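Local coordinates for protein beta-Ala-His dipeptidase (Homo sapiens, PDB 3DLJ) that hydrolyses Xaa-His dipeptides with two zinc ions per subunit, acting most strongly on carnosine and anserine, at residues K15-I20 and G470-A475; P323-H328 and G349-R354; R47-L52 and P87-I92. All coordinates share one frame; numbering follows the deposited sequence.

Interaction 1 (K15-I20 and G470-A475); sequences KVFQYI and GTKLFA
Phe17 lays one face of its ring against the alkyl chain of Lys472, and this pairing carries much of the contact between helices 13-22 and 464-482. Lys472 CG sits 4.0 Å from the centroid of the Phe17 ring and 16° off its normal, a CH-pi contact, while Lys472 CB lies over the same ring near Phe17 CE1, 3.8 Å away. Beyond CG the lysine runs on extended (chi3 173°), carrying NZ past the ring to salt bridges with Asp21 and Glu469. A lysine suits the spot because its methylenes pack like a hydrocarbon while its ammonium finds these two carboxylates.

Ile20 fills the neighbouring space with its long branch: CD1 touches Thr471 CG2 at 3.7 Å and Lys472 CG at 3.9 Å. Thr471 offers its methyl to the isoleucine and pairs its hydroxyl with Tyr467 O, within its own helix, so little polar surface faces Ile20. Val16 CG1 meets Ala475 CB at 3.7 Å; the small alanine fits between Val16 and the edge of the Phe17 ring.

Away from this tight seam the helix is looser: Gln18 points away from the partner, and both it and Lys15 are exposed to solvent. Val415 of helix 403-416 touches both Phe17 and Lys472, and Phe27 touches both Ile20 and Thr471, so the seam belongs to a larger core. The axes of the two segments approach to 9.9 Å, their N-to-C directions 157° apart: an antiparallel helix pair that packs an N-terminal helix against the C-terminal helix of an M20 peptidase chain.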
ATOM      1  N   LYS A  15     -23.720   2.746 -22.494  1.00 35.00           N
ATOM      2  CA  LYS A  15     -24.462   1.555 -22.087  1.00 34.09           C
ATOM      3  C   LYS A  15     -23.748   0.858 -20.957  1.00 33.22           C
ATOM      4  O   LYS A  15     -24.390   0.444 -19.996  1.00 33.36           O
ATOM      5  CB  LYS A  15     -24.670   0.599 -23.267  1.00 34.36           C
ATOM      6  CG  LYS A  15     -26.019   0.781 -23.923  1.00 35.33           C
ATOM      7  CD  LYS A  15     -25.926   1.141 -25.392  1.00 36.47           C
ATOM      8  CE  LYS A  15     -27.265   1.636 -25.913  1.00 37.80           C
ATOM      9  NZ  LYS A  15     -27.152   2.250 -27.260  1.00 41.43           N
ATOM     10  N   VAL A  16     -22.422   0.742 -21.075  1.00 32.40           N
ATOM     11  CA  VAL A  16     -21.553   0.247 -19.993  1.00 32.00           C
ATOM     12  C   VAL A  16     -21.723   1.071 -18.711  1.00 31.60           C
ATOM     13  O   VAL A  16     -21.868   0.512 -17.648  1.00 31.65           O
ATOM     14  CB  VAL A  16     -20.053   0.209 -20.422  1.00 31.62           C
ATOM     15  CG1 VAL A  16     -19.152   0.037 -19.221  1.00 31.25           C
ATOM     16  CG2 VAL A  16     -19.806  -0.912 -21.388  1.00 31.23           C
ATOM     17  N   PHE A  17     -21.729   2.394 -18.836  1.00 32.16           N
ATOM     18  CA  PHE A  17     -21.937   3.318 -17.706  1.00 32.34           C
ATOM     19  C   PHE A  17     -23.328   3.158 -17.100  1.00 32.62           C
ATOM     20  O   PHE A  17     -23.468   3.150 -15.874  1.00 33.25           O
ATOM     21  CB  PHE A  17     -21.736   4.778 -18.143  1.00 32.04           C
ATOM     22  CG  PHE A  17     -20.283   5.210 -18.262  1.00 32.76           C
ATOM     23  CD1 PHE A  17     -19.251   4.280 -18.410  1.00 33.42           C
ATOM     24  CD2 PHE A  17     -19.953   6.565 -18.244  1.00 34.69           C
ATOM     25  CE1 PHE A  17     -17.928   4.687 -18.535  1.00 33.00           C
ATOM     26  CE2 PHE A  17     -18.623   6.981 -18.358  1.00 34.13           C
ATOM     27  CZ  PHE A  17     -17.615   6.040 -18.514  1.00 33.00           C
ATOM     28  N   GLN A  18     -24.346   3.051 -17.961  1.00 32.65           N
ATOM     29  CA  GLN A  18     -25.717   2.776 -17.536  1.00 33.23           C
ATOM     30  C   GLN A  18     -25.763   1.493 -16.710  1.00 31.65           C
ATOM     31  O   GLN A  18     -26.369   1.480 -15.653  1.00 32.18           O
ATOM     32  CB  GLN A  18     -26.682   2.624 -18.732  1.00 32.47           C
ATOM     33  CG  GLN A  18     -26.876   3.834 -19.627  1.00 35.57           C
ATOM     34  CD  GLN A  18     -27.665   3.505 -20.939  1.00 35.59           C
ATOM     35  OE1 GLN A  18     -28.463   2.536 -21.002  1.00 38.12           O
ATOM     36  NE2 GLN A  18     -27.447   4.317 -21.968  1.00 35.14           N
ATOM     37  N   TYR A  19     -25.146   0.422 -17.219  1.00 31.17           N
ATOM     38  CA  TYR A  19     -25.059  -0.888 -16.529  1.00 30.61           C
ATOM     39  C   TYR A  19     -24.471  -0.740 -15.119  1.00 30.21           C
ATOM     40  O   TYR A  19     -25.054  -1.196 -14.136  1.00 30.78           O
ATOM     41  CB  TYR A  19     -24.248  -1.908 -17.369  1.00 30.55           C
ATOM     42  CG  TYR A  19     -24.212  -3.319 -16.809  1.00 29.79           C
ATOM     43  CD1 TYR A  19     -25.075  -4.319 -17.283  1.00 30.24           C
ATOM     44  CD2 TYR A  19     -23.322  -3.650 -15.789  1.00 28.65           C
ATOM     45  CE1 TYR A  19     -25.034  -5.632 -16.748  1.00 29.72           C
ATOM     46  CE2 TYR A  19     -23.278  -4.915 -15.254  1.00 29.45           C
ATOM     47  CZ  TYR A  19     -24.129  -5.906 -15.726  1.00 30.88           C
ATOM     48  OH  TYR A  19     -24.025  -7.154 -15.132  1.00 31.94           O
ATOM     49  N   ILE A  20     -23.321  -0.089 -15.033  1.00 30.53           N
ATOM     50  CA  ILE A  20     -22.645   0.160 -13.755  1.00 30.73           C
ATOM     51  C   ILE A  20     -23.564   0.898 -12.748  1.00 31.63           C
ATOM     52  O   ILE A  20     -23.653   0.481 -11.600  1.00 31.88           O
ATOM     53  CB  ILE A  20     -21.254   0.857 -13.961  1.00 30.50           C
ATOM     54  CG1 ILE A  20     -20.278  -0.082 -14.689  1.00 30.24           C
ATOM     55  CG2 ILE A  20     -20.657   1.272 -12.631  1.00 30.63           C
ATOM     56  CD1 ILE A  20     -19.083   0.620 -15.472  1.00 28.10           C
ATOM     57  N   GLY A 470     -15.187   4.772 -10.095  1.00 28.99           N
ATOM     58  CA  GLY A 470     -13.919   4.143 -10.429  1.00 28.45           C
ATOM     59  C   GLY A 470     -14.069   2.942 -11.333  1.00 29.01           C
ATOM     60  O   GLY A 470     -13.191   2.661 -12.126  1.00 30.07           O
ATOM     61  N   THR A 471     -15.172   2.208 -11.192  1.00 29.07           N
ATOM     62  CA  THR A 471     -15.563   1.172 -12.132  1.00 28.69           C
ATOM     63  C   THR A 471     -15.725   1.729 -13.557  1.00 29.03           C
ATOM     64  O   THR A 471     -15.255   1.115 -14.528  1.00 29.46           O
ATOM     65  CB  THR A 471     -16.871   0.447 -11.663  1.00 28.83           C
ATOM     66  OG1 THR A 471     -16.738   0.018 -10.289  1.00 29.35           O
ATOM     67  CG2 THR A 471     -17.199  -0.745 -12.555  1.00 26.02           C
ATOM     68  N   LYS A 472     -16.366   2.890 -13.676  1.00 28.92           N
ATOM     69  CA  LYS A 472     -16.489   3.603 -14.951  1.00 29.73           C
ATOM     70  C   LYS A 472     -15.161   4.080 -15.527  1.00 30.13           C
ATOM     71  O   LYS A 472     -14.953   4.037 -16.759  1.00 29.68           O
ATOM     72  CB  LYS A 472     -17.422   4.796 -14.798  1.00 29.78           C
ATOM     73  CG  LYS A 472     -18.849   4.398 -14.599  1.00 30.53           C
ATOM     74  CD  LYS A 472     -19.555   5.440 -13.783  1.00 32.61           C
ATOM     75  CE  LYS A 472     -21.016   5.158 -13.699  1.00 31.29           C
ATOM     76  NZ  LYS A 472     -21.687   6.442 -13.475  1.00 31.69           N
ATOM     77  N   LEU A 473     -14.278   4.540 -14.636  1.00 30.36           N
ATOM     78  CA  LEU A 473     -12.938   4.969 -15.000  1.00 30.64           C
ATOM     79  C   LEU A 473     -12.194   3.820 -15.674  1.00 31.65           C
ATOM     80  O   LEU A 473     -11.574   3.995 -16.738  1.00 32.47           O
ATOM     81  CB  LEU A 473     -12.158   5.438 -13.761  1.00 30.87           C
ATOM     82  CG  LEU A 473     -10.682   5.804 -13.953  1.00 29.51           C
ATOM     83  CD1 LEU A 473     -10.618   6.957 -14.900  1.00 31.42           C
ATOM     84  CD2 LEU A 473     -10.028   6.189 -12.649  1.00 31.29           C
ATOM     85  N   PHE A 474     -12.244   2.650 -15.051  1.00 31.07           N
ATOM     86  CA  PHE A 474     -11.621   1.483 -15.632  1.00 30.97           C
ATOM     87  C   PHE A 474     -12.236   1.109 -16.996  1.00 31.02           C
ATOM     88  O   PHE A 474     -11.518   0.736 -17.936  1.00 30.96           O
ATOM     89  CB  PHE A 474     -11.641   0.301 -14.631  1.00 30.32           C
ATOM     90  CG  PHE A 474     -10.694   0.454 -13.459  1.00 29.57           C
ATOM     91  CD1 PHE A 474      -9.494   1.171 -13.578  1.00 29.51           C
ATOM     92  CD2 PHE A 474     -10.979  -0.168 -12.231  1.00 28.58           C
ATOM     93  CE1 PHE A 474      -8.600   1.290 -12.484  1.00 28.26           C
ATOM     94  CE2 PHE A 474     -10.084  -0.064 -11.110  1.00 26.99           C
ATOM     95  CZ  PHE A 474      -8.900   0.658 -11.247  1.00 29.43           C
ATOM     96  N   ALA A 475     -13.561   1.180 -17.098  1.00 31.59           N
ATOM     97  CA  ALA A 475     -14.263   0.956 -18.392  1.00 32.06           C
ATOM     98  C   ALA A 475     -13.759   1.893 -19.529  1.00 32.40           C
ATOM     99  O   ALA A 475     -13.370   1.429 -20.619  1.00 32.87           O
ATOM    100  CB  ALA A 475     -15.773   1.087 -18.202  1.00 31.62           C
TER

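Interaction 2 (P323-H328 and G349-R354)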
ATOM      1  N   PRO A 323      12.963  12.872   2.819  1.00 29.53           N
ATOM      2  CA  PRO A 323      12.853  11.674   3.642  1.00 29.33           C
ATOM      3  C   PRO A 323      12.062  11.972   4.927  1.00 29.59           C
ATOM      4  O   PRO A 323      11.921  13.125   5.319  1.00 30.07           O
ATOM      5  CB  PRO A 323      14.321  11.345   3.959  1.00 29.28           C
ATOM      6  CG  PRO A 323      15.011  12.624   3.890  1.00 29.76           C
ATOM      7  CD  PRO A 323      14.336  13.406   2.808  1.00 28.07           C
ATOM      8  N   SER A 324      11.522  10.943   5.562  1.00 29.58           N
ATOM      9  CA  SER A 324      10.770  11.142   6.777  1.00 29.56           C
ATOM     10  C   SER A 324      11.059   9.970   7.708  1.00 29.77           C
ATOM     11  O   SER A 324      11.371   8.859   7.237  1.00 30.69           O
ATOM     12  CB  SER A 324       9.271  11.250   6.468  1.00 29.65           C
ATOM     13  OG  SER A 324       8.727   9.989   6.113  1.00 29.73           O
ATOM     14  N   LEU A 325      10.977  10.210   9.012  1.00 29.11           N
ATOM     15  CA  LEU A 325      11.221   9.165   9.994  1.00 28.75           C
ATOM     16  C   LEU A 325      10.019   9.016  10.930  1.00 29.34           C
ATOM     17  O   LEU A 325       9.553  10.008  11.499  1.00 29.47           O
ATOM     18  CB  LEU A 325      12.524   9.432  10.760  1.00 27.91           C
ATOM     19  CG  LEU A 325      13.022   8.320  11.709  1.00 27.69           C
ATOM     20  CD1 LEU A 325      14.487   8.492  11.938  1.00 24.77           C
ATOM     21  CD2 LEU A 325      12.263   8.269  13.063  1.00 26.12           C
ATOM     22  N   SER A 326       9.512   7.785  11.058  1.00 29.25           N
ATOM     23  CA  SER A 326       8.391   7.477  11.946  1.00 30.54           C
ATOM     24  C   SER A 326       8.717   6.355  12.920  1.00 30.72           C
ATOM     25  O   SER A 326       9.208   5.306  12.517  1.00 31.06           O
ATOM     26  CB  SER A 326       7.152   7.079  11.132  1.00 30.50           C
ATOM     27  OG  SER A 326       6.737   8.154  10.333  1.00 30.06           O
ATOM     28  N   ILE A 327       8.429   6.579  14.198  1.00 31.43           N
ATOM     29  CA  ILE A 327       8.578   5.543  15.202  1.00 30.66           C
ATOM     30  C   ILE A 327       7.224   4.876  15.341  1.00 30.41           C
ATOM     31  O   ILE A 327       6.218   5.541  15.582  1.00 31.04           O
ATOM     32  CB  ILE A 327       9.096   6.100  16.569  1.00 31.43           C
ATOM     33  CG1 ILE A 327      10.474   6.752  16.408  1.00 29.97           C
ATOM     34  CG2 ILE A 327       9.145   4.992  17.629  1.00 29.91           C
ATOM     35  CD1 ILE A 327      10.662   7.956  17.353  1.00 32.30           C
ATOM     36  N   HIS A 328       7.218   3.563  15.144  1.00 30.20           N
ATOM     37  CA  HIS A 328       6.006   2.768  15.063  1.00 29.69           C
ATOM     38  C   HIS A 328       5.594   2.190  16.410  1.00 29.02           C
ATOM     39  O   HIS A 328       4.422   2.136  16.718  1.00 30.03           O
ATOM     40  CB  HIS A 328       6.186   1.630  14.020  1.00 29.45           C
ATOM     41  CG  HIS A 328       6.642   2.116  12.671  1.00 30.11           C
ATOM     42  ND1 HIS A 328       5.990   3.115  11.977  1.00 31.91           N
ATOM     43  CD2 HIS A 328       7.706   1.771  11.910  1.00 28.39           C
ATOM     44  CE1 HIS A 328       6.617   3.339  10.835  1.00 29.35           C
ATOM     45  NE2 HIS A 328       7.661   2.535  10.773  1.00 26.64           N
ATOM     46  N   GLY A 349      12.560  -1.776  19.500  1.00 30.06           N
ATOM     47  CA  GLY A 349      11.992  -0.569  18.940  1.00 30.51           C
ATOM     48  C   GLY A 349      11.823  -0.739  17.440  1.00 31.57           C
ATOM     49  O   GLY A 349      12.644  -1.383  16.791  1.00 32.18           O
ATOM     50  N   LYS A 350      10.767  -0.144  16.883  1.00 32.43           N
ATOM     51  CA  LYS A 350      10.505  -0.190  15.436  1.00 31.71           C
ATOM     52  C   LYS A 350      10.336   1.202  14.873  1.00 30.84           C
ATOM     53  O   LYS A 350       9.585   2.032  15.412  1.00 31.16           O
ATOM     54  CB  LYS A 350       9.244  -1.000  15.133  1.00 31.62           C
ATOM     55  CG  LYS A 350       9.080  -2.287  15.940  1.00 33.76           C
ATOM     56  CD  LYS A 350       9.692  -3.504  15.292  1.00 32.82           C
ATOM     57  CE  LYS A 350       9.584  -4.686  16.257  1.00 34.60           C
ATOM     58  NZ  LYS A 350       8.396  -5.550  15.960  1.00 34.99           N
ATOM     59  N   PHE A 351      11.032   1.460  13.775  1.00 30.10           N
ATOM     60  CA  PHE A 351      10.929   2.731  13.097  1.00 29.51           C
ATOM     61  C   PHE A 351      11.398   2.569  11.655  1.00 29.60           C
ATOM     62  O   PHE A 351      12.067   1.602  11.322  1.00 29.32           O
ATOM     63  CB  PHE A 351      11.738   3.832  13.832  1.00 28.73           C
ATOM     64  CG  PHE A 351      13.253   3.693  13.704  1.00 27.69           C
ATOM     65  CD1 PHE A 351      13.937   4.329  12.669  1.00 25.46           C
ATOM     66  CD2 PHE A 351      13.975   2.932  14.610  1.00 27.20           C
ATOM     67  CE1 PHE A 351      15.318   4.233  12.547  1.00 26.30           C
ATOM     68  CE2 PHE A 351      15.370   2.821  14.496  1.00 28.62           C
ATOM     69  CZ  PHE A 351      16.040   3.479  13.468  1.00 28.69           C
ATOM     70  N   SER A 352      11.029   3.513  10.808  1.00 29.95           N
ATOM     71  CA  SER A 352      11.422   3.437   9.413  1.00 30.54           C
ATOM     72  C   SER A 352      11.688   4.824   8.864  1.00 30.14           C
ATOM     73  O   SER A 352      11.196   5.817   9.378  1.00 30.22           O
ATOM     74  CB  SER A 352      10.361   2.693   8.566  1.00 30.55           C
ATOM     75  OG  SER A 352       9.083   3.302   8.665  1.00 30.97           O
ATOM     76  N   ILE A 353      12.480   4.860   7.810  1.00 30.27           N
ATOM     77  CA  ILE A 353      12.796   6.071   7.101  1.00 30.46           C
ATOM     78  C   ILE A 353      12.354   5.891   5.647  1.00 30.88           C
ATOM     79  O   ILE A 353      12.825   4.990   4.936  1.00 31.96           O
ATOM     80  CB  ILE A 353      14.325   6.390   7.189  1.00 30.35           C
ATOM     81  CG1 ILE A 353      14.773   6.486   8.660  1.00 30.24           C
ATOM     82  CG2 ILE A 353      14.655   7.666   6.440  1.00 27.83           C
ATOM     83  CD1 ILE A 353      16.287   6.600   8.868  1.00 31.17           C
ATOM     84  N   ARG A 354      11.461   6.763   5.210  1.00 30.75           N
ATOM     85  CA  ARG A 354      11.056   6.820   3.827  1.00 29.92           C
ATOM     86  C   ARG A 354      12.154   7.440   3.007  1.00 29.91           C
ATOM     87  O   ARG A 354      12.751   8.449   3.396  1.00 30.64           O
ATOM     88  CB  ARG A 354       9.745   7.584   3.708  1.00 30.09           C
ATOM     89  CG  ARG A 354       8.615   6.938   4.501  1.00 30.07           C
ATOM     90  CD  ARG A 354       8.007   5.721   3.779  1.00 32.56           C
ATOM     91  NE  ARG A 354       6.974   5.054   4.588  1.00 34.69           N
ATOM     92  CZ  ARG A 354       6.322   3.939   4.235  1.00 35.86           C
ATOM     93  NH1 ARG A 354       5.405   3.425   5.049  1.00 34.65           N
ATOM     94  NH2 ARG A 354       6.581   3.341   3.071  1.00 34.86           N
TER
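Pro323 brings its CA to 3.2 Å from Arg354 O beside an antiparallel strand pair of the sheet built round strand 216-232, and its ring borders Ile353. Ser324 O then accepts from Arg354 N; the Arg354 side chain lies about 7 Å, at the nearest atoms, from that of the zinc ligand His456. Leu325 sits opposite Ile353 in a non-hydrogen-bonded pair: with CG anti to the backbone N (chi1 -172°), it sets CD1 3.9 Å from Ile353 CG1 and CG 4.2 Å from Phe351 CD1. Replacing Leu325 by alanine is likely to leave Ile353 and Phe351 without the branched group that packs beside them. Ser326 exchanges two backbone bonds with Ser352, each 3.1 Å between N and O. Ile327 meets Phe351 CB through CG1, on the apolar face that helix 361-377 covers at Phe351 and Ile353. His328 lies last: its N donates to Lys350 O, and its NE2 lies 2.7 Å from Ser352 OG, the hydroxyl near the ring plane. Ser326 O stands over the centre of this imidazole, and Tyr226 meets it nearly parallel. The chemistry is thus divided, apolar where helix 361-377 packs and polar around Ser352, where the histidine bond is likely to restrict turning of both side chains.

Interaction 3 (R47-L52 and P87-I92)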
ATOM      1  N   ARG A  47      -6.413 -20.501  11.140  1.00 40.85           N
ATOM      2  CA  ARG A  47      -7.757 -19.958  10.888  1.00 41.34           C
ATOM      3  C   ARG A  47      -7.784 -18.883   9.799  1.00 40.66           C
ATOM      4  O   ARG A  47      -8.646 -18.903   8.928  1.00 40.39           O
ATOM      5  CB  ARG A  47      -8.281 -19.298  12.146  1.00 42.04           C
ATOM      6  CG  ARG A  47      -9.122 -20.157  13.012  1.00 45.98           C
ATOM      7  CD  ARG A  47      -8.995 -19.624  14.432  1.00 50.68           C
ATOM      8  NE  ARG A  47      -9.040 -18.163  14.447  1.00 53.73           N
ATOM      9  CZ  ARG A  47      -8.744 -17.425  15.512  1.00 56.41           C
ATOM     10  NH1 ARG A  47      -8.355 -18.017  16.642  1.00 59.09           N
ATOM     11  NH2 ARG A  47      -8.827 -16.106  15.451  1.00 55.19           N
ATOM     12  N   PHE A  48      -6.847 -17.941   9.882  1.00 39.68           N
ATOM     13  CA  PHE A  48      -6.762 -16.834   8.942  1.00 39.78           C
ATOM     14  C   PHE A  48      -6.150 -17.223   7.598  1.00 39.84           C
ATOM     15  O   PHE A  48      -6.655 -16.820   6.549  1.00 39.49           O
ATOM     16  CB  PHE A  48      -6.015 -15.645   9.563  1.00 39.15           C
ATOM     17  CG  PHE A  48      -6.790 -14.957  10.647  1.00 39.95           C
ATOM     18  CD1 PHE A  48      -7.954 -14.237  10.344  1.00 40.08           C
ATOM     19  CD2 PHE A  48      -6.367 -15.026  11.979  1.00 40.94           C
ATOM     20  CE1 PHE A  48      -8.685 -13.607  11.348  1.00 39.84           C
ATOM     21  CE2 PHE A  48      -7.083 -14.388  12.996  1.00 39.71           C
ATOM     22  CZ  PHE A  48      -8.241 -13.686  12.689  1.00 40.88           C
ATOM     23  N   ARG A  49      -5.063 -17.998   7.623  1.00 39.57           N
ATOM     24  CA  ARG A  49      -4.453 -18.452   6.372  1.00 39.04           C
ATOM     25  C   ARG A  49      -5.416 -19.307   5.528  1.00 38.73           C
ATOM     26  O   ARG A  49      -5.363 -19.268   4.300  1.00 38.69           O
ATOM     27  CB  ARG A  49      -3.149 -19.209   6.660  1.00 39.40           C
ATOM     28  CG  ARG A  49      -2.287 -19.497   5.450  1.00 38.75           C
ATOM     29  CD  ARG A  49      -1.951 -18.222   4.716  1.00 39.13           C
ATOM     30  NE  ARG A  49      -1.207 -17.286   5.558  1.00 39.85           N
ATOM     31  CZ  ARG A  49       0.116 -17.187   5.572  1.00 38.75           C
ATOM     32  NH1 ARG A  49       0.860 -17.964   4.797  1.00 39.76           N
ATOM     33  NH2 ARG A  49       0.692 -16.310   6.354  1.00 39.16           N
ATOM     34  N   GLN A  50      -6.289 -20.082   6.174  1.00 38.56           N
ATOM     35  CA  GLN A  50      -7.335 -20.853   5.449  1.00 38.38           C
ATOM     36  C   GLN A  50      -8.326 -19.897   4.717  1.00 37.90           C
ATOM     37  O   GLN A  50      -8.710 -20.138   3.570  1.00 37.63           O
ATOM     38  CB  GLN A  50      -8.086 -21.773   6.419  1.00 37.62           C
ATOM     39  CG  GLN A  50      -8.736 -22.997   5.772  1.00 40.63           C
ATOM     40  N   GLU A  51      -8.728 -18.830   5.407  1.00 37.52           N
ATOM     41  CA  GLU A  51      -9.623 -17.801   4.868  1.00 37.86           C
ATOM     42  C   GLU A  51      -8.986 -17.047   3.700  1.00 37.50           C
ATOM     43  O   GLU A  51      -9.656 -16.588   2.781  1.00 37.56           O
ATOM     44  CB  GLU A  51     -10.016 -16.819   5.967  1.00 37.87           C
ATOM     45  CG  GLU A  51     -11.128 -17.306   6.855  1.00 40.12           C
ATOM     46  CD  GLU A  51     -12.332 -17.739   6.060  1.00 45.97           C
ATOM     47  OE1 GLU A  51     -13.103 -16.853   5.620  1.00 50.51           O
ATOM     48  OE2 GLU A  51     -12.514 -18.963   5.857  1.00 47.82           O
ATOM     49  N   LEU A  52      -7.673 -16.955   3.731  1.00 37.41           N
ATOM     50  CA  LEU A  52      -6.932 -16.368   2.636  1.00 36.90           C
ATOM     51  C   LEU A  52      -6.966 -17.253   1.396  1.00 36.86           C
ATOM     52  O   LEU A  52      -7.083 -16.746   0.293  1.00 36.95           O
ATOM     53  CB  LEU A  52      -5.512 -16.068   3.103  1.00 36.24           C
ATOM     54  CG  LEU A  52      -4.523 -15.330   2.219  1.00 36.89           C
ATOM     55  CD1 LEU A  52      -5.114 -14.114   1.450  1.00 35.80           C
ATOM     56  CD2 LEU A  52      -3.333 -14.946   3.101  1.00 35.01           C
ATOM     57  N   PRO A  87       1.457 -22.628   4.502  1.00 46.40           N
ATOM     58  CA  PRO A  87       1.281 -22.560   3.044  1.00 45.53           C
ATOM     59  C   PRO A  87       1.041 -21.127   2.588  1.00 44.20           C
ATOM     60  O   PRO A  87       0.342 -20.384   3.268  1.00 44.01           O
ATOM     61  CB  PRO A  87       0.023 -23.392   2.787  1.00 45.10           C
ATOM     62  CG  PRO A  87      -0.231 -24.128   4.035  1.00 46.11           C
ATOM     63  CD  PRO A  87       0.346 -23.345   5.148  1.00 46.69           C
ATOM     64  N   ILE A  88       1.636 -20.752   1.460  1.00 43.26           N
ATOM     65  CA  ILE A  88       1.347 -19.471   0.811  1.00 42.45           C
ATOM     66  C   ILE A  88       0.116 -19.672  -0.075  1.00 41.92           C
ATOM     67  O   ILE A  88      -0.009 -20.733  -0.718  1.00 42.20           O
ATOM     68  CB  ILE A  88       2.549 -18.982  -0.033  1.00 42.28           C
ATOM     69  CG1 ILE A  88       3.787 -18.785   0.851  1.00 43.16           C
ATOM     70  CG2 ILE A  88       2.250 -17.686  -0.756  1.00 40.91           C
ATOM     71  CD1 ILE A  88       5.101 -19.036   0.092  1.00 42.66           C
ATOM     72  N   PRO A  89      -0.828 -18.694  -0.068  1.00 40.92           N
ATOM     73  CA  PRO A  89      -1.965 -18.677  -0.993  1.00 39.94           C
ATOM     74  C   PRO A  89      -1.547 -18.633  -2.461  1.00 39.33           C
ATOM     75  O   PRO A  89      -0.553 -17.966  -2.789  1.00 39.42           O
ATOM     76  CB  PRO A  89      -2.702 -17.378  -0.622  1.00 39.57           C
ATOM     77  CG  PRO A  89      -1.704 -16.565   0.089  1.00 40.51           C
ATOM     78  CD  PRO A  89      -0.922 -17.570   0.883  1.00 40.40           C
ATOM     79  N   PRO A  90      -2.310 -19.319  -3.343  1.00 38.24           N
ATOM     80  CA  PRO A  90      -1.954 -19.352  -4.756  1.00 37.66           C
ATOM     81  C   PRO A  90      -1.991 -17.972  -5.370  1.00 36.97           C
ATOM     82  O   PRO A  90      -2.650 -17.065  -4.842  1.00 37.22           O
ATOM     83  CB  PRO A  90      -3.022 -20.267  -5.388  1.00 37.55           C
ATOM     84  CG  PRO A  90      -4.171 -20.240  -4.451  1.00 38.04           C
ATOM     85  CD  PRO A  90      -3.529 -20.104  -3.072  1.00 38.63           C
ATOM     86  N   VAL A  91      -1.239 -17.798  -6.446  1.00 35.92           N
ATOM     87  CA  VAL A  91      -1.313 -16.569  -7.192  1.00 35.40           C
ATOM     88  C   VAL A  91      -2.233 -16.855  -8.385  1.00 35.49           C
ATOM     89  O   VAL A  91      -2.077 -17.867  -9.070  1.00 35.09           O
ATOM     90  CB  VAL A  91       0.072 -16.059  -7.630  1.00 34.96           C
ATOM     91  CG1 VAL A  91      -0.080 -14.969  -8.672  1.00 33.90           C
ATOM     92  CG2 VAL A  91       0.855 -15.511  -6.413  1.00 33.26           C
ATOM     93  N   ILE A  92      -3.216 -15.984  -8.598  1.00 35.40           N
ATOM     94  CA  ILE A  92      -4.028 -16.093  -9.785  1.00 34.90           C
ATOM     95  C   ILE A  92      -3.293 -15.452 -10.942  1.00 34.65           C
ATOM     96  O   ILE A  92      -2.861 -14.302 -10.849  1.00 34.40           O
ATOM     97  CB  ILE A  92      -5.414 -15.459  -9.607  1.00 35.65           C
ATOM     98  CG1 ILE A  92      -6.219 -16.284  -8.604  1.00 35.90           C
ATOM     99  CG2 ILE A  92      -6.138 -15.332 -10.981  1.00 33.84           C
ATOM    100  CD1 ILE A  92      -7.504 -15.642  -8.200  1.00 38.38           C
TER
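The first turns of helix 46-65 rest on the proline-rich link between strands 85-87 and 91-96, with Arg49 and Leu52 facing Pro87 and Pro89. This is a helix packed on the approach to a strand of the six-stranded sheet, close to the active site: the Leu52 side chain is about 4 Å, at the nearest atoms, from that of Asp112, an active-site residue by similarity.

Arg49 supplies the polar half. Its chain bends twice (chi2 56°, chi3 61°), turning the guanidinium so that NH1 donates to Pro87 O at 2.9 Å. The carbonyl oxygen lies near the guanidinium plane, whereas the donor stands above the carbonyl plane, 41° out of it. The same NH1 also bonds Gln78 OE1. Along the way the arginine's methylenes cross Pro89 at about a right angle, with Arg49 CD 4.0 Å from Pro89 CD.

One turn on, Leu52 provides the apolar half: its CG lies 3.7 Å from Pro89 CG and its CD2 3.8 Å from the same carbon. Proline suits this position, since its rigid ring offers a compact apolar surface and its backbone nitrogen has no hydrogen needing a buried partner.

Arginine therefore works in two ways here, its methylenes packing against a proline and its guanidinium giving Pro87 O a hydrogen-bond partner. One directed bond and one apolar patch together should fix how the link lies against the helix.

How the interactions relate
Along the chain, interaction 1 joins the two ends and encloses the others, with interaction 3 closing before interaction 2 opens. The centres of interactions 1 and 3 lie 31 Å apart; interaction 1 is away from the metal site, whereas segment 87-92 leads into the six-stranded sheet that also holds strand 104-110, which ends at the zinc ligand His110. Interaction 2 belongs to the separate sheet built round strand 216-232, probably the lid or dimerisation domain of M20 peptidases. Its centre is 40 Å from that of interaction 1 and 30 Å from that of interaction 3. None touches another, so each contact holds a different part of the fold, two of them, interactions 2 and 3, near the metal site.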